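Local coordinates for tail component (Lactobacillus phage J-1, PDB 5LY8), which probably recognises host cell-wall saccharides during infection, this chain being the second carbohydrate-binding module of the phage's evolved distal tail protein, at residues N32-Y40 with R111-I122. Numbering follows the deposited sequence.
Sequences NNGVTAFPY and RFEFNLTYQGKI
Glu113 extends from strand 110-118 so that its carboxylate meets the backbone of Ala37 and Phe38, where two consecutive loop amides donate to it. Ala37 N donates to Glu113 OE1 at 2.8 Å and Phe38 N to Glu113 OE2 at 2.9 Å, the second bond more bent; both arrive on the syn side of the carboxylate, somewhat out of its plane. The anti sides are taken by the strand's own side chains. Arg111, extended from CG to NE, turns NE and NH2 side-on to the single atom OE2, which lies in the guanidinium plane, while Asn115 ND2 gives OE1 an almost straight bond (175°). Five N-H groups thus grip one buried carboxylate and fix its rotation, and the arginine beside it would be expected to keep it ionised. Asn115 ND2 also donates to Val35 O at 3.0 Å, so this amide ties the carboxylate to the preceding part of the loop; its OD1 bonds to Ser125 OG.

Phe38 brings CB and CD1 over one face of the Arg111 guanidinium, CD1 above its centre and 3.8 Å from Arg111 CZ; the planes are 56° apart, so the ring meets it obliquely and does not stack. With CG anti to the backbone N (chi1 180°), the ring is carried over the arginine and also meets Trp73 edge-to-face. Further along, Val35 packs CB on Thr117 CG2 at 3.7 Å and spreads CG1 against Ile122 CD1 and CG2 against Gly120 O, within the type I' turn Tyr118-Lys121 that joins strands 110-118 and 121-130; Ala37 CB closes on the same isoleucine.

The irregular loop between strands 30-31 and 49-50 is thereby laid over one face of the mixed sheet. It crosses strand 110-118, which lies between strands 121-130 and 208-216; on the other side of that strand, Phe114 and Leu116 pack on strand 94-103 of the six-stranded antiparallel sheet in this concanavalin-like beta sandwich.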
loop_
_atom_site.group_PDB
_atom_site.type_symbol
_atom_site.label_atom_id
_atom_site.label_comp_id
_atom_site.label_asym_id
_atom_site.label_seq_id
_atom_site.Cartn_x
_atom_site.Cartn_y
_atom_site.Cartn_z
ATOM N N ASN A 32 10.887 -7.627 -5.237
ATOM C CA ASN A 32 11.553 -7.952 -3.988
ATOM C C ASN A 32 12.783 -7.097 -3.653
ATOM O O ASN A 32 13.741 -7.605 -3.050
ATOM C CB ASN A 32 11.883 -9.458 -3.971
ATOM C CG ASN A 32 10.618 -10.260 -4.057
ATOM O OD1 ASN A 32 9.617 -9.911 -3.417
ATOM N ND2 ASN A 32 10.645 -11.370 -4.768
ATOM N N ASN A 33 12.722 -5.790 -3.943
ATOM C CA ASN A 33 13.850 -4.907 -3.640
ATOM C C ASN A 33 13.365 -3.498 -3.304
ATOM O O ASN A 33 14.033 -2.502 -3.652
ATOM C CB ASN A 33 14.839 -4.903 -4.826
ATOM C CG ASN A 33 14.314 -4.168 -6.038
ATOM O OD1 ASN A 33 13.100 -3.977 -6.205
ATOM N ND2 ASN A 33 15.213 -3.644 -6.869
ATOM N N GLY A 34 12.217 -3.409 -2.639
ATOM C CA GLY A 34 11.651 -2.124 -2.282
ATOM C C GLY A 34 11.779 -1.786 -0.819
ATOM O O GLY A 34 12.665 -2.286 -0.121
ATOM N N VAL A 35 10.868 -0.942 -0.351
ATOM C CA VAL A 35 10.911 -0.435 1.019
ATOM C C VAL A 35 9.651 -0.866 1.747
ATOM O O VAL A 35 8.537 -0.681 1.241
ATOM C CB VAL A 35 11.016 1.110 1.044
ATOM C CG1 VAL A 35 11.249 1.607 2.463
ATOM C CG2 VAL A 35 12.109 1.627 0.103
ATOM N N THR A 36 9.824 -1.463 2.933
ATOM C CA THR A 36 8.700 -1.875 3.793
ATOM C C THR A 36 8.612 -0.974 5.005
ATOM O O THR A 36 9.602 -0.345 5.366
ATOM C CB THR A 36 8.834 -3.329 4.257
ATOM O OG1 THR A 36 9.975 -3.454 5.128
ATOM C CG2 THR A 36 8.945 -4.280 3.100
ATOM N N ALA A 37 7.428 -0.874 5.621
ATOM C CA ALA A 37 7.195 0.031 6.732
ATOM C C ALA A 37 7.006 -0.659 8.077
ATOM O O ALA A 37 7.353 -0.078 9.110
ATOM C CB ALA A 37 5.986 0.914 6.431
ATOM N N PHE A 38 6.460 -1.890 8.101
ATOM C CA PHE A 38 6.141 -2.552 9.369
ATOM C C PHE A 38 7.346 -2.472 10.318
ATOM O O PHE A 38 8.442 -2.932 9.974
ATOM C CB PHE A 38 5.747 -4.005 9.136
ATOM C CG PHE A 38 5.423 -4.694 10.437
ATOM C CD1 PHE A 38 4.285 -4.353 11.159
ATOM C CD2 PHE A 38 6.278 -5.647 10.960
ATOM C CE1 PHE A 38 3.997 -4.983 12.366
ATOM C CE2 PHE A 38 5.989 -6.262 12.183
ATOM C CZ PHE A 38 4.852 -5.925 12.873
ATOM N N PRO A 39 7.160 -1.904 11.524
ATOM C CA PRO A 39 8.309 -1.692 12.433
ATOM C C PRO A 39 8.578 -2.945 13.251
ATOM O O PRO A 39 8.276 -3.024 14.458
ATOM C CB PRO A 39 7.851 -0.519 13.306
ATOM C CG PRO A 39 6.352 -0.662 13.364
ATOM C CD PRO A 39 5.931 -1.250 12.031
ATOM N N TYR A 40 9.168 -3.943 12.575
ATOM C CA TYR A 40 9.429 -5.237 13.207
ATOM C C TYR A 40 10.199 -5.116 14.504
ATOM O O TYR A 40 9.967 -5.884 15.434
ATOM C CB TYR A 40 10.207 -6.160 12.237
ATOM C CG TYR A 40 11.500 -5.579 11.695
ATOM C CD1 TYR A 40 11.504 -4.816 10.534
ATOM C CD2 TYR A 40 12.715 -5.782 12.354
ATOM C CE1 TYR A 40 12.686 -4.284 10.024
ATOM C CE2 TYR A 40 13.899 -5.220 11.867
ATOM C CZ TYR A 40 13.871 -4.489 10.691
ATOM O OH TYR A 40 15.029 -3.948 10.170
ATOM N N ARG A 111 -1.057 -9.350 5.642
ATOM C CA ARG A 111 -0.832 -7.910 5.635
ATOM C C ARG A 111 -0.564 -7.477 4.215
ATOM O O ARG A 111 0.080 -8.210 3.461
ATOM C CB ARG A 111 0.405 -7.572 6.526
ATOM C CG ARG A 111 0.913 -6.144 6.443
ATOM C CD ARG A 111 2.143 -5.957 7.349
ATOM N NE ARG A 111 2.510 -4.541 7.458
ATOM C CZ ARG A 111 1.958 -3.680 8.288
ATOM N NH1 ARG A 111 1.033 -4.081 9.157
ATOM N NH2 ARG A 111 2.306 -2.408 8.252
ATOM N N PHE A 112 -0.986 -6.249 3.865
ATOM C CA PHE A 112 -0.441 -5.592 2.685
ATOM C C PHE A 112 -0.042 -4.181 3.029
ATOM O O PHE A 112 -0.598 -3.575 3.950
ATOM C CB PHE A 112 -1.328 -5.646 1.427
ATOM C CG PHE A 112 -2.659 -4.950 1.474
ATOM C CD1 PHE A 112 -2.739 -3.563 1.514
ATOM C CD2 PHE A 112 -3.836 -5.669 1.328
ATOM C CE1 PHE A 112 -3.979 -2.918 1.499
ATOM C CE2 PHE A 112 -5.069 -5.016 1.250
ATOM C CZ PHE A 112 -5.130 -3.646 1.314
ATOM N N GLU A 113 0.960 -3.684 2.302
ATOM C CA GLU A 113 1.403 -2.297 2.353
ATOM C C GLU A 113 1.424 -1.738 0.958
ATOM O O GLU A 113 1.956 -2.378 0.042
ATOM C CB GLU A 113 2.807 -2.158 2.953
ATOM C CG GLU A 113 2.882 -2.528 4.419
ATOM C CD GLU A 113 4.255 -2.356 5.028
ATOM O OE1 GLU A 113 5.187 -1.868 4.337
ATOM O OE2 GLU A 113 4.399 -2.738 6.219
ATOM N N PHE A 114 0.892 -0.520 0.803
ATOM C CA PHE A 114 1.067 0.296 -0.395
ATOM C C PHE A 114 1.825 1.532 0.081
ATOM O O PHE A 114 1.299 2.336 0.867
ATOM C CB PHE A 114 -0.253 0.642 -1.077
ATOM C CG PHE A 114 -0.899 -0.581 -1.689
ATOM C CD1 PHE A 114 -0.322 -1.209 -2.775
ATOM C CD2 PHE A 114 -2.045 -1.130 -1.144
ATOM C CE1 PHE A 114 -0.898 -2.365 -3.328
ATOM C CE2 PHE A 114 -2.636 -2.280 -1.708
ATOM C CZ PHE A 114 -2.061 -2.878 -2.807
ATOM N N ASN A 115 3.090 1.647 -0.360
ATOM C CA ASN A 115 4.028 2.637 0.139
ATOM C C ASN A 115 4.533 3.566 -0.919
ATOM O O ASN A 115 4.777 3.144 -2.057
ATOM C CB ASN A 115 5.256 1.880 0.715
ATOM C CG ASN A 115 4.901 0.972 1.859
ATOM O OD1 ASN A 115 3.883 1.178 2.516
ATOM N ND2 ASN A 115 5.698 -0.056 2.101
ATOM N N LEU A 116 4.714 4.832 -0.526
ATOM C CA LEU A 116 5.365 5.856 -1.345
ATOM C C LEU A 116 6.635 6.237 -0.603
ATOM O O LEU A 116 6.624 6.416 0.626
ATOM C CB LEU A 116 4.454 7.057 -1.571
ATOM C CG LEU A 116 3.215 6.715 -2.408
ATOM C CD1 LEU A 116 2.223 7.829 -2.365
ATOM C CD2 LEU A 116 3.573 6.370 -3.869
ATOM N N THR A 117 7.733 6.352 -1.356
ATOM C CA THR A 117 9.056 6.538 -0.782
ATOM C C THR A 117 9.805 7.672 -1.415
ATOM O O THR A 117 9.434 8.146 -2.491
ATOM C CB THR A 117 9.848 5.212 -0.939
ATOM O OG1 THR A 117 10.063 4.917 -2.327
ATOM C CG2 THR A 117 9.136 4.018 -0.279
ATOM N N TYR A 118 10.889 8.078 -0.760
ATOM C CA TYR A 118 11.817 9.066 -1.294
ATOM C C TYR A 118 13.201 8.674 -0.862
ATOM O O TYR A 118 13.461 8.520 0.343
ATOM C CB TYR A 118 11.524 10.515 -0.865
ATOM C CG TYR A 118 12.383 11.521 -1.606
ATOM C CD1 TYR A 118 12.245 11.698 -2.978
ATOM C CD2 TYR A 118 13.361 12.262 -0.947
ATOM C CE1 TYR A 118 13.042 12.597 -3.673
ATOM C CE2 TYR A 118 14.143 13.185 -1.634
ATOM C CZ TYR A 118 13.971 13.353 -2.995
ATOM O OH TYR A 118 14.750 14.247 -3.689
ATOM N N GLN A 119 14.133 8.552 -1.818
ATOM C CA GLN A 119 15.526 8.197 -1.543
ATOM C C GLN A 119 15.632 7.013 -0.569
ATOM O O GLN A 119 16.471 7.024 0.332
ATOM C CB GLN A 119 16.365 9.430 -1.108
ATOM C CG GLN A 119 16.402 10.482 -2.217
ATOM C CD GLN A 119 17.260 11.702 -1.925
ATOM O OE1 GLN A 119 17.369 12.241 -0.792
ATOM N NE2 GLN A 119 17.813 12.255 -2.981
ATOM N N GLY A 120 14.764 6.009 -0.750
ATOM C CA GLY A 120 14.848 4.783 0.023
ATOM C C GLY A 120 14.119 4.776 1.348
ATOM O O GLY A 120 14.205 3.774 2.075
ATOM N N LYS A 121 13.424 5.859 1.698
ATOM C CA LYS A 121 12.704 5.925 2.963
ATOM C C LYS A 121 11.223 6.038 2.718
ATOM O O LYS A 121 10.794 6.678 1.751
ATOM C CB LYS A 121 13.180 7.139 3.774
ATOM C CG LYS A 121 14.606 6.972 4.310
ATOM C CD LYS A 121 14.955 8.068 5.335
ATOM C CE LYS A 121 16.404 8.007 5.772
ATOM N NZ LYS A 121 16.640 6.852 6.675
ATOM N N ILE A 122 10.416 5.455 3.610
ATOM C CA ILE A 122 8.980 5.647 3.574
ATOM C C ILE A 122 8.632 7.121 3.775
ATOM O O ILE A 122 9.130 7.771 4.710
ATOM C CB ILE A 122 8.305 4.829 4.704
ATOM C CG1 ILE A 122 8.545 3.312 4.578
ATOM C CG2 ILE A 122 6.794 5.156 4.811
ATOM C CD1 ILE A 122 7.825 2.661 3.345
#